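Local coordinates for protein pyroglutatmate porin OpdO (Pseudomonas aeruginosa, PDB 3SZV) that forms an outer-membrane beta-barrel channel of the OprD porin family, probably serving the passage of small carboxylate substrates, at residues D72-K80 with T139-R147; K368-A377 with E389-S397. All blocks are in the same frame, centred on the assembly; numbering follows the deposited sequence. Where two conformers were deposited one is given.

Contact 1: D72-K80 with T139-R147. With C8E ((hydroxyethyloxy)tri(ethyloxy)octane), chain C.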
loop_
_atom_site.group_PDB
_atom_site.type_symbol
_atom_site.label_atom_id
_atom_site.label_comp_id
_atom_site.label_asym_id
_atom_site.label_seq_id
_atom_site.Cartn_x
_atom_site.Cartn_y
_atom_site.Cartn_z
ATOM N N ASP A 72 -10.264 -5.527 17.417
ATOM C CA ASP A 72 -10.835 -4.916 16.224
ATOM C C ASP A 72 -11.439 -6.013 15.355
ATOM O O ASP A 72 -11.050 -7.180 15.456
ATOM C CB ASP A 72 -9.769 -4.186 15.403
ATOM C CG ASP A 72 -9.114 -3.037 16.150
ATOM O OD1 ASP A 72 -9.725 -2.481 17.082
ATOM O OD2 ASP A 72 -7.976 -2.667 15.778
ATOM N N ALA A 73 -12.374 -5.641 14.488
ATOM C CA ALA A 73 -12.944 -6.601 13.546
ATOM C C ALA A 73 -13.125 -5.946 12.187
ATOM O O ALA A 73 -13.449 -4.761 12.100
ATOM C CB ALA A 73 -14.273 -7.138 14.060
ATOM N N ILE A 74 -12.885 -6.706 11.127
ATOM C CA ILE A 74 -13.207 -6.236 9.787
ATOM C C ILE A 74 -14.109 -7.261 9.109
ATOM O O ILE A 74 -13.800 -8.446 9.082
ATOM C CB ILE A 74 -11.952 -5.929 8.942
ATOM C CG1 ILE A 74 -12.372 -5.361 7.582
ATOM C CG2 ILE A 74 -11.064 -7.167 8.795
ATOM C CD1 ILE A 74 -11.261 -4.668 6.833
ATOM N N GLY A 75 -15.247 -6.797 8.607
ATOM C CA GLY A 75 -16.158 -7.645 7.865
ATOM C C GLY A 75 -16.144 -7.217 6.416
ATOM O O GLY A 75 -16.354 -6.043 6.097
ATOM N N LEU A 76 -15.886 -8.178 5.539
ATOM C CA LEU A 76 -15.793 -7.923 4.106
ATOM C C LEU A 76 -16.821 -8.763 3.377
ATOM O O LEU A 76 -16.997 -9.947 3.670
ATOM C CB LEU A 76 -14.413 -8.318 3.595
ATOM C CG LEU A 76 -13.226 -7.608 4.238
ATOM C CD1 LEU A 76 -11.923 -8.199 3.727
ATOM C CD2 LEU A 76 -13.286 -6.113 3.978
ATOM N N LEU A 77 -17.497 -8.161 2.409
ATOM C CA LEU A 77 -18.463 -8.897 1.615
ATOM C C LEU A 77 -18.407 -8.331 0.215
ATOM O O LEU A 77 -18.491 -7.118 0.024
ATOM C CB LEU A 77 -19.873 -8.741 2.197
ATOM C CG LEU A 77 -21.024 -9.375 1.419
ATOM C CD1 LEU A 77 -20.831 -10.875 1.309
ATOM C CD2 LEU A 77 -22.349 -9.049 2.106
ATOM N N GLY A 78 -18.239 -9.209 -0.763
ATOM C CA GLY A 78 -18.228 -8.785 -2.143
ATOM C C GLY A 78 -19.016 -9.735 -3.007
ATOM O O GLY A 78 -19.104 -10.932 -2.727
ATOM N N PHE A 79 -19.605 -9.198 -4.064
ATOM C CA PHE A 79 -20.202 -10.054 -5.071
ATOM C C PHE A 79 -20.150 -9.417 -6.444
ATOM O O PHE A 79 -20.242 -8.195 -6.586
ATOM C CB PHE A 79 -21.629 -10.460 -4.698
ATOM C CG PHE A 79 -22.499 -9.322 -4.254
ATOM C CD1 PHE A 79 -22.623 -9.012 -2.906
ATOM C CD2 PHE A 79 -23.226 -8.588 -5.172
ATOM C CE1 PHE A 79 -23.437 -7.975 -2.491
ATOM C CE2 PHE A 79 -24.041 -7.547 -4.764
ATOM C CZ PHE A 79 -24.149 -7.242 -3.421
ATOM N N LYS A 80 -19.971 -10.260 -7.450
ATOM C CA LYS A 80 -19.917 -9.795 -8.822
ATOM C C LYS A 80 -21.306 -9.441 -9.328
ATOM O O LYS A 80 -22.309 -10.042 -8.927
ATOM C CB LYS A 80 -19.240 -10.834 -9.726
ATOM C CG LYS A 80 -17.713 -10.848 -9.603
ATOM C CD LYS A 80 -17.062 -11.783 -10.618
ATOM C CE LYS A 80 -17.459 -13.230 -10.375
ATOM N NZ LYS A 80 -17.131 -13.672 -8.986
ATOM N N THR A 139 -6.328 -1.398 -3.740
ATOM C CA THR A 139 -6.744 -0.687 -4.950
ATOM C C THR A 139 -7.788 -1.431 -5.774
ATOM O O THR A 139 -8.055 -1.067 -6.920
ATOM C CB THR A 139 -5.550 -0.332 -5.860
ATOM O OG1 THR A 139 -4.812 -1.518 -6.163
ATOM C CG2 THR A 139 -4.643 0.680 -5.179
ATOM N N ARG A 140 -8.383 -2.467 -5.187
ATOM C CA ARG A 140 -9.480 -3.162 -5.852
ATOM C C ARG A 140 -10.770 -3.029 -5.044
ATOM O O ARG A 140 -11.028 -1.989 -4.434
ATOM C CB ARG A 140 -9.123 -4.632 -6.077
ATOM C CG ARG A 140 -8.013 -4.842 -7.103
ATOM C CD ARG A 140 -7.912 -6.308 -7.494
ATOM N N LEU A 141 -11.585 -4.074 -5.033
ATOM C CA LEU A 141 -12.863 -4.005 -4.340
ATOM C C LEU A 141 -12.715 -4.110 -2.819
ATOM O O LEU A 141 -13.333 -3.342 -2.071
ATOM C CB LEU A 141 -13.793 -5.112 -4.832
ATOM C CG LEU A 141 -15.215 -5.032 -4.263
ATOM C CD1 LEU A 141 -15.999 -3.880 -4.885
ATOM C CD2 LEU A 141 -15.958 -6.348 -4.440
ATOM N N LEU A 142 -11.943 -5.096 -2.383
ATOM C CA LEU A 142 -11.769 -5.389 -0.964
ATOM C C LEU A 142 -10.284 -5.490 -0.657
ATOM O O LEU A 142 -9.493 -5.887 -1.512
ATOM C CB LEU A 142 -12.490 -6.692 -0.593
ATOM C CG LEU A 142 -13.996 -6.701 -0.854
ATOM C CD1 LEU A 142 -14.570 -8.104 -0.716
ATOM C CD2 LEU A 142 -14.728 -5.731 0.080
ATOM N N PRO A 143 -9.882 -5.107 0.556
ATOM C CA PRO A 143 -8.446 -5.026 0.849
ATOM C C PRO A 143 -7.738 -6.380 0.952
ATOM O O PRO A 143 -8.344 -7.394 1.344
ATOM C CB PRO A 143 -8.405 -4.321 2.215
ATOM C CG PRO A 143 -9.781 -4.581 2.814
ATOM C CD PRO A 143 -10.718 -4.587 1.651
ATOM N N GLU A 144 -6.455 -6.390 0.611
ATOM C CA GLU A 144 -5.571 -7.472 1.016
ATOM C C GLU A 144 -5.425 -7.459 2.552
ATOM O O GLU A 144 -5.388 -6.392 3.170
ATOM C CB GLU A 144 -4.201 -7.287 0.354
ATOM C CG GLU A 144 -3.182 -8.378 0.678
ATOM C CD GLU A 144 -1.819 -8.119 0.065
ATOM O OE1 GLU A 144 -1.502 -6.955 -0.218
ATOM O OE2 GLU A 144 -1.061 -9.092 -0.149
ATOM N N LEU A 145 -5.341 -8.639 3.167
ATOM C CA LEU A 145 -5.047 -8.747 4.598
ATOM C C LEU A 145 -3.872 -9.689 4.781
ATOM O O LEU A 145 -3.669 -10.612 3.980
ATOM C CB LEU A 145 -6.244 -9.302 5.384
ATOM C CG LEU A 145 -7.521 -8.476 5.353
ATOM C CD1 LEU A 145 -8.651 -9.237 6.026
ATOM C CD2 LEU A 145 -7.289 -7.137 6.023
ATOM N N PHE A 146 -3.082 -9.449 5.818
ATOM C CA PHE A 146 -2.098 -10.427 6.253
ATOM C C PHE A 146 -2.543 -11.013 7.578
ATOM O O PHE A 146 -3.262 -10.365 8.348
ATOM C CB PHE A 146 -0.721 -9.780 6.434
ATOM C CG PHE A 146 -0.198 -9.116 5.202
ATOM C CD1 PHE A 146 0.063 -7.751 5.186
ATOM C CD2 PHE A 146 0.050 -9.863 4.060
ATOM C CE1 PHE A 146 0.564 -7.132 4.040
ATOM C CE2 PHE A 146 0.560 -9.245 2.897
ATOM C CZ PHE A 146 0.800 -7.875 2.905
ATOM N N ARG A 147 -2.135 -12.245 7.841
ATOM C CA ARG A 147 -2.298 -12.832 9.161
ATOM C C ARG A 147 -0.963 -12.740 9.877
ATOM O O ARG A 147 0.069 -13.143 9.335
ATOM C CB ARG A 147 -2.739 -14.296 9.068
ATOM C CG ARG A 147 -3.205 -14.854 10.416
ATOM C CD ARG A 147 -3.659 -16.296 10.316
ATOM N NE ARG A 147 -2.526 -17.216 10.448
ATOM C CZ ARG A 147 -2.656 -18.492 10.794
ATOM N NH1 ARG A 147 -3.866 -19.001 11.030
ATOM N NH2 ARG A 147 -1.577 -19.252 10.918
HETATM C C1 C8E C . -17.341 -20.181 7.076
HETATM C C2 C8E C . -17.813 -18.759 7.353
HETATM C C3 C8E C . -17.278 -18.262 8.688
HETATM C C4 C8E C . -18.070 -17.053 9.177
HETATM C C5 C8E C . -17.984 -15.913 8.175
HETATM C C6 C8E C . -18.769 -14.674 8.603
HETATM C C7 C8E C . -18.653 -13.572 7.552
HETATM C C8 C8E C . -19.156 -12.214 8.046
HETATM O O9 C8E C . -19.142 -11.266 6.986
HETATM C C10 C8E C . -19.658 -10.004 7.378
HETATM C C11 C8E C . -19.656 -9.016 6.208
HETATM O O12 C8E C . -20.151 -7.755 6.617
HETATM C C13 C8E C . -19.881 -6.714 5.696
HETATM C C16 C8E C . -23.447 -5.008 4.788
HETATM C C17 C8E C . -24.506 -6.102 4.805
HETATM O O18 C8E C . -25.454 -5.882 3.784
HETATM C C19 C8E C . -25.015 -6.364 2.535
HETATM C C20 C8E C . -25.509 -7.795 2.355
HETATM O O21 C8E C . -26.315 -7.885 1.203
#
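Ile-74, Leu-76 and Gly-78, on the inner side of barrel strand 67-81, meet Leu-141, Leu-142, Pro-143 and Leu-145 in a buried apolar contact. The segment 139-147 is mostly loop and folds into the barrel, as constriction loops do in porins. Leu-76 carries the contact with both of its methyls. Its CD2 reaches the proline ring end-on, 3.8 Å from Pro-143 CD. Its CD1 meets Leu-145 CD1 tip to tip at 4.1 Å. Ile-74 flanks this pair, with CG2 lying 4.2 Å from Leu-145 CD1. At Gly-78 two leucine methyls come down on bare backbone. Leu-142 CD1 lies 3.8 Å from Gly-78 N, and Leu-141 CD2 lies 4.0 Å from Gly-78 CA. Leu-142 holds CG beside its backbone N (chi1 -59°), which turns its methyls to the strand. Leu-77 points outward instead, and its CD2 is 3.4 Å from C20 of a bound C8E detergent. The loop finds polar partners beyond the strand: Pro-143 O accepts from Lys-170 and Glu-144 O from His-128. The two segments share no hydrogen bond, so the loop meets this part of the wall through methyl groups and a proline ring alone.

Contact 2: K368-A377 with E389-S397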
loop_
_atom_site.group_PDB
_atom_site.type_symbol
_atom_site.label_atom_id
_atom_site.label_comp_id
_atom_site.label_asym_id
_atom_site.label_seq_id
_atom_site.Cartn_x
_atom_site.Cartn_y
_atom_site.Cartn_z
ATOM N N LYS A 368 -23.535 13.590 0.675
ATOM C CA LYS A 368 -22.228 14.007 1.175
ATOM C C LYS A 368 -21.349 12.798 1.485
ATOM O O LYS A 368 -21.798 11.850 2.135
ATOM C CB LYS A 368 -22.392 14.884 2.422
ATOM C CG LYS A 368 -21.075 15.311 3.063
ATOM C CD LYS A 368 -21.332 16.247 4.242
ATOM C CE LYS A 368 -20.047 16.905 4.725
ATOM N NZ LYS A 368 -19.023 15.909 5.145
ATOM N N ASN A 369 -20.111 12.834 0.987
ATOM C CA ASN A 369 -19.112 11.793 1.205
ATOM C C ASN A 369 -19.127 10.708 0.129
ATOM O O ASN A 369 -18.227 9.873 0.068
ATOM C CB ASN A 369 -19.214 11.184 2.608
ATOM C CG ASN A 369 -19.015 12.216 3.698
ATOM O OD1 ASN A 369 -18.225 13.149 3.548
ATOM N ND2 ASN A 369 -19.734 12.058 4.798
ATOM N N LEU A 370 -20.161 10.722 -0.707
ATOM C CA LEU A 370 -20.196 9.877 -1.896
ATOM C C LEU A 370 -19.091 10.302 -2.860
ATOM O O LEU A 370 -18.990 11.470 -3.231
ATOM C CB LEU A 370 -21.566 9.977 -2.573
ATOM C CG LEU A 370 -21.753 9.193 -3.874
ATOM C CD1 LEU A 370 -21.582 7.702 -3.621
ATOM C CD2 LEU A 370 -23.119 9.482 -4.476
ATOM N N GLY A 371 -18.254 9.356 -3.265
ATOM C CA GLY A 371 -17.148 9.686 -4.145
ATOM C C GLY A 371 -17.124 8.842 -5.398
ATOM O O GLY A 371 -17.504 7.675 -5.381
ATOM N N VAL A 372 -16.673 9.441 -6.494
ATOM C CA VAL A 372 -16.463 8.707 -7.729
ATOM C C VAL A 372 -15.052 8.986 -8.224
ATOM O O VAL A 372 -14.592 10.124 -8.191
ATOM C CB VAL A 372 -17.488 9.105 -8.809
ATOM C CG1 VAL A 372 -17.391 10.591 -9.115
ATOM C CG2 VAL A 372 -17.290 8.274 -10.070
ATOM N N LYS A 373 -14.364 7.941 -8.668
ATOM C CA LYS A 373 -13.021 8.074 -9.203
ATOM C C LYS A 373 -12.896 7.255 -10.470
ATOM O O LYS A 373 -13.248 6.073 -10.498
ATOM C CB LYS A 373 -11.975 7.616 -8.183
ATOM C CG LYS A 373 -10.544 7.735 -8.714
ATOM C CD LYS A 373 -9.502 7.365 -7.669
ATOM C CE LYS A 373 -9.392 8.457 -6.623
ATOM N NZ LYS A 373 -9.269 9.780 -7.298
ATOM N N TRP A 374 -12.395 7.899 -11.519
ATOM C CA TRP A 374 -12.080 7.228 -12.772
ATOM C C TRP A 374 -10.564 7.188 -12.937
ATOM O O TRP A 374 -9.894 8.218 -12.903
ATOM C CB TRP A 374 -12.751 7.963 -13.948
ATOM C CG TRP A 374 -12.274 7.542 -15.312
ATOM C CD1 TRP A 374 -12.136 6.267 -15.786
ATOM C CD2 TRP A 374 -11.884 8.410 -16.386
ATOM N NE1 TRP A 374 -11.678 6.288 -17.082
ATOM C CE2 TRP A 374 -11.514 7.592 -17.475
ATOM C CE3 TRP A 374 -11.808 9.800 -16.531
ATOM C CZ2 TRP A 374 -11.075 8.116 -18.692
ATOM C CZ3 TRP A 374 -11.371 10.320 -17.737
ATOM C CH2 TRP A 374 -11.008 9.479 -18.803
ATOM N N ARG A 375 -10.018 5.985 -13.093
ATOM C CA ARG A 375 -8.582 5.803 -13.268
ATOM C C ARG A 375 -8.325 5.159 -14.622
ATOM O O ARG A 375 -8.747 4.030 -14.873
ATOM C CB ARG A 375 -8.005 4.917 -12.158
ATOM C CG ARG A 375 -8.382 5.379 -10.749
ATOM C CD ARG A 375 -7.674 4.551 -9.676
ATOM N NE ARG A 375 -6.227 4.705 -9.773
ATOM C CZ ARG A 375 -5.337 3.766 -9.460
ATOM N NH1 ARG A 375 -5.729 2.573 -9.021
ATOM N NH2 ARG A 375 -4.037 4.012 -9.609
ATOM N N ASN A 376 -7.634 5.877 -15.498
ATOM C CA ASN A 376 -7.391 5.395 -16.841
ATOM C C ASN A 376 -5.894 5.190 -17.033
ATOM O O ASN A 376 -5.092 6.046 -16.661
ATOM C CB ASN A 376 -7.955 6.419 -17.835
ATOM C CG ASN A 376 -7.507 6.177 -19.259
ATOM O OD1 ASN A 376 -6.708 6.942 -19.801
ATOM N ND2 ASN A 376 -8.021 5.121 -19.879
ATOM N N ALA A 377 -5.510 4.043 -17.579
ATOM C CA ALA A 377 -4.100 3.751 -17.801
ATOM C C ALA A 377 -3.869 3.155 -19.178
ATOM O O ALA A 377 -4.718 2.431 -19.714
ATOM C CB ALA A 377 -3.581 2.806 -16.742
ATOM N N GLU A 389 -6.477 0.226 -19.597
ATOM C CA GLU A 389 -7.279 -0.155 -18.449
ATOM C C GLU A 389 -8.087 1.033 -17.965
ATOM O O GLU A 389 -7.574 2.148 -17.849
ATOM C CB GLU A 389 -6.359 -0.658 -17.336
ATOM C CG GLU A 389 -7.061 -1.072 -16.056
ATOM C CD GLU A 389 -6.070 -1.542 -15.014
ATOM O OE1 GLU A 389 -5.532 -2.657 -15.158
ATOM O OE2 GLU A 389 -5.806 -0.783 -14.064
ATOM N N ASN A 390 -9.358 0.791 -17.685
ATOM C CA ASN A 390 -10.179 1.793 -17.030
ATOM C C ASN A 390 -10.745 1.216 -15.748
ATOM O O ASN A 390 -11.180 0.066 -15.723
ATOM C CB ASN A 390 -11.301 2.267 -17.953
ATOM C CG ASN A 390 -10.793 3.156 -19.067
ATOM O OD1 ASN A 390 -10.656 4.367 -18.896
ATOM N ND2 ASN A 390 -10.508 2.558 -20.223
ATOM N N ARG A 391 -10.695 2.006 -14.679
ATOM C CA ARG A 391 -11.362 1.662 -13.427
ATOM C C ARG A 391 -12.349 2.762 -13.097
ATOM O O ARG A 391 -12.068 3.948 -13.283
ATOM C CB ARG A 391 -10.365 1.517 -12.278
ATOM C CG ARG A 391 -9.256 0.512 -12.533
ATOM C CD ARG A 391 -8.328 0.350 -11.340
ATOM N NE ARG A 391 -7.159 -0.447 -11.702
ATOM C CZ ARG A 391 -6.380 -1.093 -10.838
ATOM N NH1 ARG A 391 -6.640 -1.051 -9.538
ATOM N NH2 ARG A 391 -5.339 -1.787 -11.281
ATOM N N LEU A 392 -13.520 2.366 -12.618
ATOM C CA LEU A 392 -14.485 3.324 -12.121
ATOM C C LEU A 392 -14.871 2.848 -10.740
ATOM O O LEU A 392 -15.354 1.724 -10.582
ATOM C CB LEU A 392 -15.722 3.387 -13.012
ATOM C CG LEU A 392 -16.715 4.485 -12.639
ATOM C CD1 LEU A 392 -16.018 5.842 -12.644
ATOM C CD2 LEU A 392 -17.905 4.481 -13.587
ATOM N N ILE A 393 -14.628 3.682 -9.739
ATOM C CA ILE A 393 -14.904 3.304 -8.362
ATOM C C ILE A 393 -15.849 4.305 -7.717
ATOM O O ILE A 393 -15.564 5.503 -7.658
ATOM C CB ILE A 393 -13.612 3.222 -7.527
ATOM C CG1 ILE A 393 -12.528 2.441 -8.279
ATOM C CG2 ILE A 393 -13.894 2.596 -6.159
ATOM C CD1 ILE A 393 -11.553 3.318 -9.046
ATOM N N LEU A 394 -16.986 3.802 -7.251
ATOM C CA LEU A 394 -17.913 4.595 -6.449
ATOM C C LEU A 394 -17.757 4.150 -5.005
ATOM O O LEU A 394 -17.741 2.949 -4.711
ATOM C CB LEU A 394 -19.352 4.380 -6.910
ATOM C CG LEU A 394 -19.838 5.102 -8.167
ATOM C CD1 LEU A 394 -18.861 4.957 -9.320
ATOM C CD2 LEU A 394 -21.214 4.582 -8.561
ATOM N N SER A 395 -17.631 5.107 -4.092
ATOM C CA SER A 395 -17.397 4.789 -2.692
ATOM C C SER A 395 -18.248 5.657 -1.777
ATOM O O SER A 395 -18.493 6.826 -2.061
ATOM C CB SER A 395 -15.913 4.969 -2.347
ATOM O OG SER A 395 -15.661 4.659 -0.985
ATOM N N TYR A 396 -18.702 5.074 -0.683
ATOM C CA TYR A 396 -19.459 5.825 0.306
ATOM C C TYR A 396 -19.165 5.252 1.672
ATOM O O TYR A 396 -19.313 4.046 1.885
ATOM C CB TYR A 396 -20.964 5.770 0.036
ATOM C CG TYR A 396 -21.777 6.551 1.044
ATOM C CD1 TYR A 396 -21.900 7.930 0.943
ATOM C CD2 TYR A 396 -22.403 5.911 2.102
ATOM C CE1 TYR A 396 -22.636 8.651 1.860
ATOM C CE2 TYR A 396 -23.146 6.626 3.030
ATOM C CZ TYR A 396 -23.254 7.997 2.899
ATOM O OH TYR A 396 -23.986 8.727 3.812
ATOM N N SER A 397 -18.759 6.112 2.600
ATOM C CA SER A 397 -18.469 5.671 3.954
ATOM C C SER A 397 -19.391 6.364 4.927
ATOM O O SER A 397 -19.637 7.566 4.817
ATOM C CB SER A 397 -17.018 5.966 4.328
ATOM O OG SER A 397 -16.134 5.133 3.603
HETATM O O HOH W 1 -24.276 11.484 3.134
HETATM O O HOH W 2 -21.257 9.654 5.404
HETATM O O HOH W 3 -17.279 8.406 1.928
HETATM O O HOH W 4 -8.330 1.527 -8.034
#
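Asn-390 OD1 accepts two side-chain hydrogen bonds from across the last hairpin of the barrel, formed by antiparallel strands 371-381 and 387-399. Trp-374 NE1 gives the straighter bond, 2.8 Å to Asn-390 OD1 at 160°. It uses a lone pair, with indole and amide nearly coplanar. Asn-376 ND2 comes from above the carbonyl plane, 2.9 Å from Asn-390 OD1, and its bond is more bent, at 142°. Trp-374 has CG anti to its backbone N (chi1 168°), which lays the ring along the strand with the N-H edge toward Asn-390. Asn-376 CB sits over one face of that ring. Paired backbone hydrogen bonds join Gly-371 with Ser-395, Lys-373 with Ile-393, Arg-375 with Arg-391 and Ala-377 with Glu-389.

On the channel side, Arg-391 grips Glu-389 side-on within its own strand. Its NE lies 2.7 Å from Glu-389 OE2, and NH2 reaches the same oxygen. Arg-36 and Gln-301 also hold this carboxylate. Arg-375 runs alongside Arg-391, its NH1 over one face of the other guanidinium. The two NH1 atoms are 3.8 Å apart. One water beside the pair accepts from Arg-375 NH1, and only weakly from Arg-391 NH1. In the conformer given, Ser-395 OG is hydrogen-bonded to Glu-28.

The outer face is mainly apolar, as suits a barrel wall in lipid. Val-372 CG2 touches two methyls of the partner strand, Leu-394 CD1 at 3.7 Å and Leu-392 CD1. At the far end the side chains of Tyr-396 and Leu-370 cross at about a right angle. Waters link this end of the hairpin to Lys-368 and Asn-369. The Tyr-396 ring presents its edge to the backbone there, with Tyr-396 CE1 3.3 Å from Lys-368 O.

Contact 1 is buried in the barrel interior, while contact 2 belongs to the barrel wall and lies at the surface. Their centres are about 17 Å apart. Contact 1 sets an inward-folded loop against one strand through apolar side chains. Contact 2 joins two neighbouring strands by backbone bonds, with charged groups on its inner face and mainly apolar ones outside. The loop bridges the two places. Its leucines and proline pack against strand 67-81, and at Thr-139 it reaches the arginines of contact 2, with Thr-139 O 3.0 Å from Arg-391 NH1. The same loop thus meets an apolar part of the wall and a basic one.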